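Local coordinates for protein carbamate kinase (Mycoplasma penetrans, PDB 4AXS) that probably acts as a carbamate kinase, transferring a phosphoryl group between carbamoyl phosphate and ADP, as other carbamate kinases do, at residues A298-I312 / A321-A332. Numbering follows the deposited sequence.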
loop_
_atom_site.group_PDB
_atom_site.type_symbol
_atom_site.label_atom_id
_atom_site.label_comp_id
_atom_site.label_asym_id
_atom_site.label_seq_id
_atom_site.Cartn_x
_atom_site.Cartn_y
_atom_site.Cartn_z
ATOM N N ALA A 298 -7.619 9.820 22.537
ATOM C CA ALA A 298 -8.576 10.904 22.352
ATOM C C ALA A 298 -8.170 12.116 23.182
ATOM O O ALA A 298 -8.371 13.260 22.770
ATOM C CB ALA A 298 -9.974 10.453 22.713
ATOM N N MET A 299 -7.595 11.849 24.351
ATOM C CA MET A 299 -7.113 12.903 25.240
ATOM C C MET A 299 -5.911 13.605 24.605
ATOM O O MET A 299 -5.863 14.841 24.520
ATOM C CB MET A 299 -6.753 12.311 26.615
ATOM C CG MET A 299 -7.985 11.835 27.393
ATOM S SD MET A 299 -7.765 10.765 28.844
ATOM C CE MET A 299 -6.781 11.743 29.980
ATOM N N GLY A 300 -4.957 12.804 24.133
ATOM C CA GLY A 300 -3.743 13.333 23.545
ATOM C C GLY A 300 -4.006 14.329 22.433
ATOM O O GLY A 300 -3.188 15.216 22.182
ATOM N N PHE A 301 -5.152 14.191 21.772
ATOM C CA PHE A 301 -5.477 15.033 20.624
ATOM C C PHE A 301 -6.165 16.343 21.016
ATOM O O PHE A 301 -5.785 17.412 20.530
ATOM C CB PHE A 301 -6.320 14.263 19.602
ATOM C CG PHE A 301 -6.954 15.142 18.552
ATOM C CD1 PHE A 301 -6.177 15.749 17.570
ATOM C CD2 PHE A 301 -8.327 15.356 18.546
ATOM C CE1 PHE A 301 -6.752 16.558 16.611
ATOM C CE2 PHE A 301 -8.911 16.160 17.584
ATOM C CZ PHE A 301 -8.119 16.763 16.613
ATOM N N VAL A 302 -7.170 16.264 21.891
ATOM C CA VAL A 302 -7.907 17.468 22.303
ATOM C C VAL A 302 -7.167 18.298 23.348
ATOM O O VAL A 302 -7.473 19.474 23.531
ATOM C CB VAL A 302 -9.326 17.156 22.849
ATOM C CG1 VAL A 302 -10.132 16.377 21.832
ATOM C CG2 VAL A 302 -9.253 16.411 24.187
ATOM N N ASN A 303 -6.193 17.693 24.023
ATOM C CA ASN A 303 -5.521 18.353 25.144
ATOM C C ASN A 303 -4.918 19.711 24.773
ATOM O O ASN A 303 -4.039 19.802 23.897
ATOM C CB ASN A 303 -4.453 17.445 25.758
ATOM C CG ASN A 303 -4.147 17.802 27.203
ATOM O OD1 ASN A 303 -2.984 17.846 27.618
ATOM N ND2 ASN A 303 -5.195 18.068 27.979
ATOM N N GLY A 304 -5.402 20.760 25.440
ATOM C CA GLY A 304 -4.947 22.118 25.197
ATOM C C GLY A 304 -5.374 22.660 23.843
ATOM O O GLY A 304 -4.633 23.393 23.184
ATOM N N HIS A 305 -6.575 22.290 23.419
ATOM C CA HIS A 305 -7.095 22.737 22.137
ATOM C C HIS A 305 -8.601 22.883 22.218
ATOM O O HIS A 305 -9.344 21.995 21.794
ATOM C CB HIS A 305 -6.733 21.745 21.041
ATOM C CG HIS A 305 -5.349 21.914 20.508
ATOM N ND1 HIS A 305 -5.052 22.777 19.475
ATOM C CD2 HIS A 305 -4.180 21.331 20.863
ATOM C CE1 HIS A 305 -3.757 22.718 19.216
ATOM N NE2 HIS A 305 -3.205 21.848 20.044
ATOM N N PRO A 306 -9.058 24.002 22.788
ATOM C CA PRO A 306 -10.487 24.292 22.942
ATOM C C PRO A 306 -11.255 24.187 21.623
ATOM O O PRO A 306 -12.475 24.033 21.625
ATOM C CB PRO A 306 -10.485 25.731 23.457
ATOM C CG PRO A 306 -9.173 25.850 24.210
ATOM C CD PRO A 306 -8.201 25.001 23.458
ATOM N N ASN A 307 -10.542 24.252 20.505
ATOM C CA ASN A 307 -11.182 24.230 19.188
ATOM C C ASN A 307 -11.408 22.835 18.564
ATOM O O ASN A 307 -11.694 22.727 17.366
ATOM C CB ASN A 307 -10.423 25.147 18.208
ATOM C CG ASN A 307 -8.898 24.970 18.268
ATOM O OD1 ASN A 307 -8.242 24.885 17.229
ATOM N ND2 ASN A 307 -8.336 24.931 19.476
ATOM N N ARG A 308 -11.291 21.779 19.369
ATOM C CA ARG A 308 -11.338 20.412 18.842
ATOM C C ARG A 308 -11.922 19.404 19.822
ATOM O O ARG A 308 -11.724 19.514 21.034
ATOM C CB ARG A 308 -9.939 19.946 18.394
ATOM C CG ARG A 308 -8.864 20.033 19.478
ATOM C CD ARG A 308 -7.552 19.364 19.049
ATOM N NE ARG A 308 -7.024 19.899 17.793
ATOM C CZ ARG A 308 -5.798 19.665 17.323
ATOM N NH1 ARG A 308 -4.943 18.906 18.004
ATOM N NH2 ARG A 308 -5.421 20.204 16.170
ATOM N N SER A 309 -12.633 18.417 19.289
ATOM C CA SER A 309 -13.218 17.365 20.110
ATOM C C SER A 309 -12.812 15.980 19.616
ATOM O O SER A 309 -12.139 15.844 18.592
ATOM C CB SER A 309 -14.745 17.496 20.157
ATOM O OG SER A 309 -15.283 17.770 18.870
ATOM N N ALA A 310 -13.209 14.951 20.357
ATOM C CA ALA A 310 -12.959 13.574 19.947
ATOM C C ALA A 310 -14.205 12.773 20.238
ATOM O O ALA A 310 -14.776 12.858 21.332
ATOM C CB ALA A 310 -11.748 12.988 20.674
ATOM N N ILE A 311 -14.652 12.003 19.260
ATOM C CA ILE A 311 -15.896 11.288 19.444
ATOM C C ILE A 311 -15.660 9.800 19.425
ATOM O O ILE A 311 -15.074 9.284 18.491
ATOM C CB ILE A 311 -16.924 11.661 18.372
ATOM C CG1 ILE A 311 -17.229 13.159 18.436
ATOM C CG2 ILE A 311 -18.202 10.848 18.563
ATOM C CD1 ILE A 311 -18.045 13.675 17.270
ATOM N N ILE A 312 -16.110 9.123 20.476
ATOM C CA ILE A 312 -16.052 7.673 20.539
ATOM C C ILE A 312 -17.447 7.085 20.400
ATOM O O ILE A 312 -18.132 6.875 21.389
ATOM C CB ILE A 312 -15.431 7.181 21.856
ATOM C CG1 ILE A 312 -13.991 7.671 21.992
ATOM C CG2 ILE A 312 -15.458 5.672 21.929
ATOM C CD1 ILE A 312 -13.219 6.945 23.080
ATOM N N ALA A 321 -23.902 10.800 16.163
ATOM C CA ALA A 321 -22.836 11.033 17.128
ATOM C C ALA A 321 -22.192 12.393 16.935
ATOM O O ALA A 321 -21.804 13.049 17.905
ATOM C CB ALA A 321 -21.793 9.939 17.032
ATOM N N LEU A 322 -22.094 12.817 15.678
ATOM C CA LEU A 322 -21.493 14.103 15.352
ATOM C C LEU A 322 -22.373 15.273 15.759
ATOM O O LEU A 322 -22.002 16.433 15.571
ATOM C CB LEU A 322 -21.190 14.173 13.863
ATOM C CG LEU A 322 -19.930 13.410 13.483
ATOM C CD1 LEU A 322 -20.225 12.507 12.299
ATOM C CD2 LEU A 322 -18.782 14.381 13.199
ATOM N N LYS A 323 -23.536 14.960 16.322
ATOM C CA LYS A 323 -24.458 15.983 16.792
ATOM C C LYS A 323 -24.948 15.722 18.209
ATOM O O LYS A 323 -26.118 15.949 18.527
ATOM C CB LYS A 323 -25.630 16.136 15.821
ATOM C CG LYS A 323 -25.275 17.002 14.631
ATOM C CD LYS A 323 -24.451 18.197 15.099
ATOM C CE LYS A 323 -24.098 19.144 13.966
ATOM N NZ LYS A 323 -23.367 20.331 14.497
ATOM N N GLY A 324 -24.043 15.244 19.058
ATOM C CA GLY A 324 -24.339 15.048 20.468
ATOM C C GLY A 324 -25.344 13.948 20.753
ATOM O O GLY A 324 -25.433 13.460 21.881
ATOM N N LEU A 325 -26.086 13.543 19.726
ATOM C CA LEU A 325 -27.191 12.606 19.897
ATOM C C LEU A 325 -26.742 11.197 20.276
ATOM O O LEU A 325 -27.543 10.409 20.773
ATOM C CB LEU A 325 -28.069 12.561 18.642
ATOM C CG LEU A 325 -28.549 13.907 18.080
ATOM C CD1 LEU A 325 -29.766 13.704 17.179
ATOM C CD2 LEU A 325 -28.860 14.901 19.198
ATOM N N SER A 326 -25.478 10.867 20.033
ATOM C CA SER A 326 -24.942 9.594 20.512
ATOM C C SER A 326 -23.449 9.691 20.807
ATOM O O SER A 326 -22.816 10.730 20.577
ATOM C CB SER A 326 -25.245 8.449 19.537
ATOM O OG SER A 326 -25.146 7.175 20.171
ATOM N N GLY A 327 -22.895 8.615 21.350
ATOM C CA GLY A 327 -21.469 8.569 21.606
ATOM C C GLY A 327 -20.969 9.548 22.658
ATOM O O GLY A 327 -21.728 10.352 23.209
ATOM N N THR A 328 -19.667 9.479 22.923
ATOM C CA THR A 328 -19.061 10.222 24.010
ATOM C C THR A 328 -18.080 11.242 23.477
ATOM O O THR A 328 -17.038 10.874 22.931
ATOM C CB THR A 328 -18.306 9.284 24.961
ATOM O OG1 THR A 328 -19.227 8.373 25.592
ATOM C CG2 THR A 328 -17.564 10.093 26.013
ATOM N N LYS A 329 -18.408 12.522 23.630
ATOM C CA LYS A 329 -17.524 13.592 23.185
ATOM C C LYS A 329 -16.453 13.863 24.238
ATOM O O LYS A 329 -16.751 13.920 25.433
ATOM C CB LYS A 329 -18.327 14.857 22.900
ATOM C CG LYS A 329 -17.551 15.975 22.225
ATOM C CD LYS A 329 -18.164 17.328 22.550
ATOM C CE LYS A 329 -18.037 18.312 21.388
ATOM N NZ LYS A 329 -19.309 18.435 20.600
ATOM N N ILE A 330 -15.207 14.011 23.790
ATOM C CA ILE A 330 -14.082 14.280 24.685
ATOM C C ILE A 330 -13.470 15.637 24.379
ATOM O O ILE A 330 -13.224 15.964 23.218
ATOM C CB ILE A 330 -12.988 13.187 24.588
ATOM C CG1 ILE A 330 -13.442 11.918 25.309
ATOM C CG2 ILE A 330 -11.687 13.677 25.194
ATOM C CD1 ILE A 330 -12.831 10.644 24.785
ATOM N N ILE A 331 -13.224 16.429 25.421
ATOM C CA ILE A 331 -12.692 17.776 25.219
ATOM C C ILE A 331 -11.532 18.111 26.144
ATOM O O ILE A 331 -11.289 17.416 27.131
ATOM C CB ILE A 331 -13.784 18.850 25.367
ATOM C CG1 ILE A 331 -14.450 18.746 26.739
ATOM C CG2 ILE A 331 -14.828 18.717 24.256
ATOM C CD1 ILE A 331 -15.102 20.025 27.183
ATOM N N ALA A 332 -10.813 19.179 25.811
ATOM C CA ALA A 332 -9.658 19.605 26.599
ATOM C C ALA A 332 -10.006 19.693 28.083
ATOM O O ALA A 332 -10.736 20.590 28.494
ATOM C CB ALA A 332 -9.133 20.949 26.099
#
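The antiparallel strand pair that ends the chain joins 309-312 to 328-330 in a mixed sheet, with Ala310 facing Ile330 and Ile312 facing Thr328 as hydrogen-bonded pairs. Ala310 N reaches Ile330 O at 3.0 Å, in the carbonyl plane and on a lone pair, and Ile330 N returns to Ala310 O at 2.7 Å. Further along, Ile312 N meets Thr328 O at 3.2 Å in a nearly straight bond (171°), though tilted from the carbonyl plane; the reverse bond, Thr328 N to Ile312 O, is weak. The partner strand 309-313 is itself bonded through Ser309 and Ile311 to the parallel strand 247-251, so 328-330 is the antiparallel strand that follows the four parallel strands of this αβα-type amino acid kinase fold; on their other edge Lys329 and Ile331 bond to Lys270 and Val272. Helix 292-302 covers the face carrying Ala310, Ile312 and Ile330. With CG1 beside its backbone N (chi1 -75°), Ile330 sends CD1 to Ala298 CB at 3.5 Å, while its other branch, CG2, touches Val302 CG2 at 3.8 Å. The Ile330 and Ile312 side chains cross obliquely, meeting at their CD1 atoms. Val302 also lays CG2 against the backbone between Ile331 and Ala332, and Ala332 CB sits 3.4 Å from Val302 O, beside the type II turn that leaves the helix. On the other face, Ile311 points CG2 at Ala321 CB (4.0 Å) and CD1 at Leu322. Next to it, the aliphatic part of Lys329 runs alongside Ser309, CE lying 3.6 Å from Ser309 CB. Thr328 OG1, on the face of Ile312, is hydrogen-bonded to Leu269 O and Val257 N.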